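PDB 3BBL: regulatory protein of LacI family from Chloroflexus aggregans, which probably regulates transcription by binding operator DNA and sensing a small-molecule effector through a core of the periplasmic-binding-protein type. Local coordinates for residues A[103-108]-A[248-253]; A[176-181]-A[207-212]. One frame throughout, in Å; residues are numbered along the deposited sequence.

Contact 1: residues A[103-108]-A[248-253]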
loop_
_atom_site.group_PDB
_atom_site.type_symbol
_atom_site.label_atom_id
_atom_site.label_comp_id
_atom_site.label_asym_id
_atom_site.label_seq_id
_atom_site.Cartn_x
_atom_site.Cartn_y
_atom_site.Cartn_z
ATOM N N ALA A 103 -17.923 -7.550 20.594
ATOM C CA ALA A 103 -16.472 -7.512 20.748
ATOM C C ALA A 103 -15.810 -6.661 19.666
ATOM O O ALA A 103 -16.131 -6.783 18.484
ATOM C CB ALA A 103 -15.906 -8.924 20.712
ATOM N N TRP A 104 -14.886 -5.794 20.071
ATOM C CA TRP A 104 -14.193 -4.957 19.106
ATOM C C TRP A 104 -12.847 -4.407 19.528
ATOM O O TRP A 104 -12.525 -4.305 20.718
ATOM C CB TRP A 104 -15.075 -3.780 18.657
ATOM C CG TRP A 104 -15.585 -2.860 19.759
ATOM C CD1 TRP A 104 -16.862 -2.799 20.242
ATOM C CD2 TRP A 104 -14.848 -1.844 20.458
ATOM N NE1 TRP A 104 -16.969 -1.809 21.192
ATOM C CE2 TRP A 104 -15.751 -1.209 21.345
ATOM C CE3 TRP A 104 -13.516 -1.409 20.422
ATOM C CZ2 TRP A 104 -15.363 -0.161 22.186
ATOM C CZ3 TRP A 104 -13.130 -0.362 21.262
ATOM C CH2 TRP A 104 -14.055 0.247 22.133
ATOM N N VAL A 105 -12.062 -4.070 18.511
ATOM C CA VAL A 105 -10.759 -3.459 18.671
ATOM C C VAL A 105 -10.847 -2.222 17.782
ATOM O O VAL A 105 -11.337 -2.298 16.656
ATOM C CB VAL A 105 -9.620 -4.362 18.153
ATOM C CG1 VAL A 105 -8.291 -3.623 18.257
ATOM C CG2 VAL A 105 -9.566 -5.659 18.951
ATOM N N ASP A 106 -10.392 -1.083 18.294
ATOM C CA ASP A 106 -10.432 0.144 17.519
ATOM C C ASP A 106 -9.336 1.112 17.920
ATOM O O ASP A 106 -8.748 1.000 18.992
ATOM C CB ASP A 106 -11.790 0.831 17.680
ATOM C CG ASP A 106 -12.099 1.783 16.537
ATOM O OD1 ASP A 106 -11.207 2.016 15.703
ATOM O OD2 ASP A 106 -13.229 2.298 16.471
ATOM N N ILE A 107 -9.065 2.062 17.034
ATOM C CA ILE A 107 -8.067 3.083 17.279
ATOM C C ILE A 107 -8.823 4.315 17.772
ATOM O O ILE A 107 -9.886 4.645 17.248
ATOM C CB ILE A 107 -7.307 3.441 15.982
ATOM C CG1 ILE A 107 -6.792 2.165 15.302
ATOM C CG2 ILE A 107 -6.157 4.389 16.297
ATOM C CD1 ILE A 107 -5.894 1.294 16.176
ATOM N N ASP A 108 -8.287 4.986 18.786
ATOM C CA ASP A 108 -8.925 6.183 19.326
ATOM C C ASP A 108 -8.689 7.362 18.366
ATOM O O ASP A 108 -7.773 8.159 18.564
ATOM C CB ASP A 108 -8.346 6.508 20.710
ATOM C CG ASP A 108 -9.148 7.572 21.450
ATOM O OD1 ASP A 108 -9.895 8.332 20.797
ATOM O OD2 ASP A 108 -9.016 7.656 22.690
ATOM N N ARG A 248 -3.090 -7.946 15.589
ATOM C CA ARG A 248 -2.742 -8.947 16.579
ATOM C C ARG A 248 -3.827 -9.060 17.647
ATOM O O ARG A 248 -4.188 -10.157 18.055
ATOM C CB ARG A 248 -1.393 -8.589 17.221
ATOM C CG ARG A 248 -1.023 -9.436 18.434
ATOM C CD ARG A 248 0.401 -9.177 18.899
ATOM N NE ARG A 248 0.590 -7.851 19.490
ATOM C CZ ARG A 248 0.089 -7.464 20.660
ATOM N NH1 ARG A 248 -0.645 -8.302 21.386
ATOM N NH2 ARG A 248 0.332 -6.237 21.110
ATOM N N LYS A 249 -4.347 -7.919 18.090
ATOM C CA LYS A 249 -5.384 -7.900 19.113
ATOM C C LYS A 249 -6.696 -8.503 18.631
ATOM O O LYS A 249 -7.423 -9.117 19.404
ATOM C CB LYS A 249 -5.628 -6.468 19.603
ATOM C CG LYS A 249 -4.537 -5.906 20.512
ATOM C CD LYS A 249 -4.397 -6.733 21.783
ATOM C CE LYS A 249 -3.711 -5.951 22.903
ATOM N NZ LYS A 249 -2.359 -5.445 22.521
ATOM N N CYS A 250 -7.009 -8.327 17.354
ATOM C CA CYS A 250 -8.240 -8.882 16.821
ATOM C C CYS A 250 -8.183 -10.400 16.872
ATOM O O CYS A 250 -9.074 -11.048 17.429
ATOM C CB CYS A 250 -8.465 -8.425 15.377
ATOM S SG CYS A 250 -9.147 -6.775 15.216
ATOM N N ILE A 251 -7.132 -10.966 16.289
ATOM C CA ILE A 251 -6.957 -12.412 16.267
ATOM C C ILE A 251 -6.956 -12.962 17.689
ATOM O O ILE A 251 -7.652 -13.920 18.009
ATOM C CB ILE A 251 -5.626 -12.791 15.579
ATOM C CG1 ILE A 251 -5.698 -12.457 14.087
ATOM C CG2 ILE A 251 -5.327 -14.269 15.785
ATOM C CD1 ILE A 251 -6.756 -13.239 13.325
ATOM N N GLU A 252 -6.172 -12.321 18.542
ATOM C CA GLU A 252 -6.029 -12.707 19.932
ATOM C C GLU A 252 -7.350 -12.729 20.692
ATOM O O GLU A 252 -7.589 -13.611 21.509
ATOM C CB GLU A 252 -5.065 -11.740 20.595
ATOM C CG GLU A 252 -4.566 -12.146 21.946
ATOM C CD GLU A 252 -3.445 -11.242 22.406
ATOM O OE1 GLU A 252 -2.404 -11.180 21.711
ATOM O OE2 GLU A 252 -3.609 -10.587 23.456
ATOM N N LEU A 253 -8.209 -11.757 20.417
ATOM C CA LEU A 253 -9.497 -11.668 21.093
ATOM C C LEU A 253 -10.507 -12.656 20.521
ATOM O O LEU A 253 -11.290 -13.246 21.257
ATOM C CB LEU A 253 -10.045 -10.242 20.981
ATOM C CG LEU A 253 -11.413 -9.954 21.604
ATOM C CD1 LEU A 253 -11.388 -10.301 23.082
ATOM C CD2 LEU A 253 -11.762 -8.481 21.410
#
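V105 carries this contact, its isopropyl group set against the face formed by K249, C250 and, a turn later, L253. Its CB lies 3.8 Å from C250 SG, and its CG2 is nearly as close to the same sulfur. With CG1 anti to the backbone N (chi1 176°), the two methyls part over the helix: CG1 comes to K249 CB at 4.1 Å, while CG2 drops between K249, C250 and L253 CD2, the last at 4.3 Å. Of the lysine side chain it is CB that touches the valine, and K249 C lies beside CG2 as well. The lysine chain crosses the valine at about a right angle and bends away, carrying NZ to a long, weak ion pair with E245. L253 sends CD2 to A103 CB, 4.2 Å away, so the leucine touches both A103 and V105.

The strand and helix axes run nearly antiparallel (168°) and approach to 8.4 Å; A103 and V105, two positions apart along the chain, face the helix. V91 of the adjacent strand 90-93 touches V105, C250 and L253, while F26 of helix 23-36 lies against C250. W104 and D106 point from the other side of the strand, W104 stacking on H267 and D106 OD2 forming salt bridges with R95 and R138. The ring stack of W104 and the salt bridges of D106 thus lie on the side of the strand turned from helix 243-258, and what joins that helix to the sheet here is buried apolar contact, a helix laid on a parallel sheet as in the Rossmann-like subdomains of LacI-family cores.

Contact 2: residues A[176-181]-A[207-212]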
loop_
_atom_site.group_PDB
_atom_site.type_symbol
_atom_site.label_atom_id
_atom_site.label_comp_id
_atom_site.label_asym_id
_atom_site.label_seq_id
_atom_site.Cartn_x
_atom_site.Cartn_y
_atom_site.Cartn_z
HETATM N N MSE A 176 -10.786 22.099 -1.527
HETATM C CA MSE A 176 -11.167 22.718 -0.260
HETATM C C MSE A 176 -10.069 23.654 0.245
HETATM O O MSE A 176 -10.357 24.709 0.803
HETATM C CB MSE A 176 -11.471 21.648 0.793
HETATM C CG MSE A 176 -12.566 20.723 0.357
HETATM SE SE MSE A 176 -13.282 19.553 1.823
HETATM C CE MSE A 176 -11.560 18.941 2.412
ATOM N N THR A 177 -8.809 23.286 0.040
ATOM C CA THR A 177 -7.725 24.138 0.510
ATOM C C THR A 177 -7.609 25.411 -0.330
ATOM O O THR A 177 -7.339 26.499 0.207
ATOM C CB THR A 177 -6.366 23.392 0.523
ATOM O OG1 THR A 177 -6.454 22.272 1.413
ATOM C CG2 THR A 177 -5.241 24.318 1.005
ATOM N N LEU A 178 -7.812 25.281 -1.638
ATOM C CA LEU A 178 -7.742 26.446 -2.504
ATOM C C LEU A 178 -8.860 27.411 -2.088
ATOM O O LEU A 178 -8.688 28.626 -2.104
ATOM C CB LEU A 178 -7.878 26.032 -3.976
ATOM C CG LEU A 178 -6.631 25.380 -4.591
ATOM C CD1 LEU A 178 -6.939 24.884 -5.994
ATOM C CD2 LEU A 178 -5.479 26.374 -4.612
ATOM N N HIS A 179 -10.001 26.861 -1.694
ATOM C CA HIS A 179 -11.116 27.685 -1.246
ATOM C C HIS A 179 -10.668 28.480 -0.014
ATOM O O HIS A 179 -10.951 29.661 0.108
ATOM C CB HIS A 179 -12.313 26.797 -0.888
ATOM C CG HIS A 179 -13.443 27.538 -0.248
ATOM N ND1 HIS A 179 -14.269 28.390 -0.951
ATOM C CD2 HIS A 179 -13.890 27.554 1.033
ATOM C CE1 HIS A 179 -15.177 28.894 -0.134
ATOM N NE2 HIS A 179 -14.969 28.403 1.074
ATOM N N LEU A 180 -9.957 27.822 0.893
ATOM C CA LEU A 180 -9.468 28.469 2.109
ATOM C C LEU A 180 -8.358 29.467 1.818
ATOM O O LEU A 180 -8.274 30.507 2.457
ATOM C CB LEU A 180 -8.969 27.418 3.112
ATOM C CG LEU A 180 -10.049 26.580 3.803
ATOM C CD1 LEU A 180 -9.408 25.477 4.608
ATOM C CD2 LEU A 180 -10.895 27.465 4.695
ATOM N N LEU A 181 -7.501 29.149 0.853
ATOM C CA LEU A 181 -6.415 30.048 0.496
ATOM C C LEU A 181 -6.934 31.267 -0.276
ATOM O O LEU A 181 -6.205 32.240 -0.472
ATOM C CB LEU A 181 -5.349 29.303 -0.315
ATOM C CG LEU A 181 -4.664 28.158 0.454
ATOM C CD1 LEU A 181 -3.530 27.568 -0.362
ATOM C CD2 LEU A 181 -4.133 28.674 1.778
ATOM N N ALA A 207 -1.261 24.693 -1.551
ATOM C CA ALA A 207 -0.341 25.645 -0.942
ATOM C C ALA A 207 0.763 26.008 -1.932
ATOM O O ALA A 207 1.097 27.184 -2.108
ATOM C CB ALA A 207 0.264 25.052 0.303
ATOM N N ARG A 208 1.329 24.985 -2.562
ATOM C CA ARG A 208 2.388 25.164 -3.548
ATOM C C ARG A 208 1.882 26.034 -4.702
ATOM O O ARG A 208 2.555 26.959 -5.134
ATOM C CB ARG A 208 2.839 23.797 -4.069
ATOM C CG ARG A 208 3.826 23.856 -5.224
ATOM C CD ARG A 208 4.222 22.456 -5.681
ATOM N NE ARG A 208 3.066 21.609 -5.999
ATOM C CZ ARG A 208 2.224 21.826 -7.009
ATOM N NH1 ARG A 208 2.399 22.870 -7.819
ATOM N NH2 ARG A 208 1.206 20.994 -7.218
ATOM N N GLU A 209 0.688 25.735 -5.190
ATOM C CA GLU A 209 0.101 26.505 -6.270
ATOM C C GLU A 209 -0.085 27.979 -5.898
ATOM O O GLU A 209 0.036 28.855 -6.759
ATOM C CB GLU A 209 -1.247 25.901 -6.682
ATOM C CG GLU A 209 -1.119 24.676 -7.570
ATOM C CD GLU A 209 -2.457 24.098 -7.992
ATOM O OE1 GLU A 209 -3.369 24.883 -8.346
ATOM O OE2 GLU A 209 -2.585 22.854 -7.981
ATOM N N ARG A 210 -0.372 28.255 -4.628
ATOM C CA ARG A 210 -0.579 29.631 -4.196
ATOM C C ARG A 210 0.665 30.315 -3.624
ATOM O O ARG A 210 0.579 31.386 -3.031
ATOM C CB ARG A 210 -1.726 29.695 -3.189
ATOM C CG ARG A 210 -3.067 29.308 -3.768
ATOM C CD ARG A 210 -3.418 30.161 -4.979
ATOM N NE ARG A 210 -4.694 29.755 -5.566
ATOM C CZ ARG A 210 -5.879 29.962 -5.000
ATOM N NH1 ARG A 210 -5.961 30.581 -3.833
ATOM N NH2 ARG A 210 -6.980 29.523 -5.592
ATOM N N GLY A 211 1.822 29.688 -3.802
ATOM C CA GLY A 211 3.063 30.272 -3.332
ATOM C C GLY A 211 3.318 30.346 -1.840
ATOM O O GLY A 211 4.101 31.185 -1.406
ATOM N N LEU A 212 2.681 29.491 -1.050
ATOM C CA LEU A 212 2.910 29.511 0.388
ATOM C C LEU A 212 3.904 28.427 0.782
ATOM O O LEU A 212 3.889 27.340 0.224
ATOM C CB LEU A 212 1.605 29.285 1.136
ATOM C CG LEU A 212 0.543 30.375 1.002
ATOM C CD1 LEU A 212 -0.763 29.887 1.596
ATOM C CD2 LEU A 212 1.011 31.654 1.703
HETATM O O HOH W 1 -4.263 32.370 -2.767
#
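Residues 176-181 of helix 170-181 face the end of helix 197-209, with the CA atoms of L181 and R210 7.5 Å apart. The second helix closes in a Schellman motif: L212 N bonds to A207 O and G211 N to R208 O, with G211 at positive phi (70°) as the C-prime residue. This turn brings L212 back beside the helix it follows.

L181 points toward the second segment. Its CD1 rests on A207 CA at 3.8 Å, and its CD2 meets L212 CD1 tip to tip at 3.6 Å. R210 bends at chi2 (-56°) and lays its guanidinium against L178 and L181. L178 CD2 sits over one face of that group, displaced from its middle and 3.6 Å from R210 NE. At the edge, in the guanidinium plane, lies L181 O. One water bridges L181 and R210, donating to L181 O and accepting from R210 NH1 at 2.7 Å. NH1 also forms a salt bridge with D182, so the guanidinium is held by a carboxylate and a water while L178 covers one face.

E209 is paired with R174, one turn before L178 on helix 170-181. Farther along the same interface T177 packs on A203 and A206, while L180 turns to strands 128-132 and 163-165; R208, pointing away from helix 170-181, makes a cation-pi contact with F233 of the second subunit.

Overall arrangement
The two contacts sit to either side of the molecular centre, their own centres 39 Å apart and their nearest atoms about 20 Å apart. Contact 2 falls wholly within the stretch of chain between the two segments of contact 1: strand 104-107 comes first, then helices 170-181 and 197-209, and helix 243-258 returns to the strand. Contact 1 packs a helix on one half of the sheet, whereas contact 2 joins two neighbouring helices beside the other half. This order, with the chain passing to one lobe and coming back, fits the two-lobed periplasmic-binding-protein architecture, in which effector probably binds between the lobes.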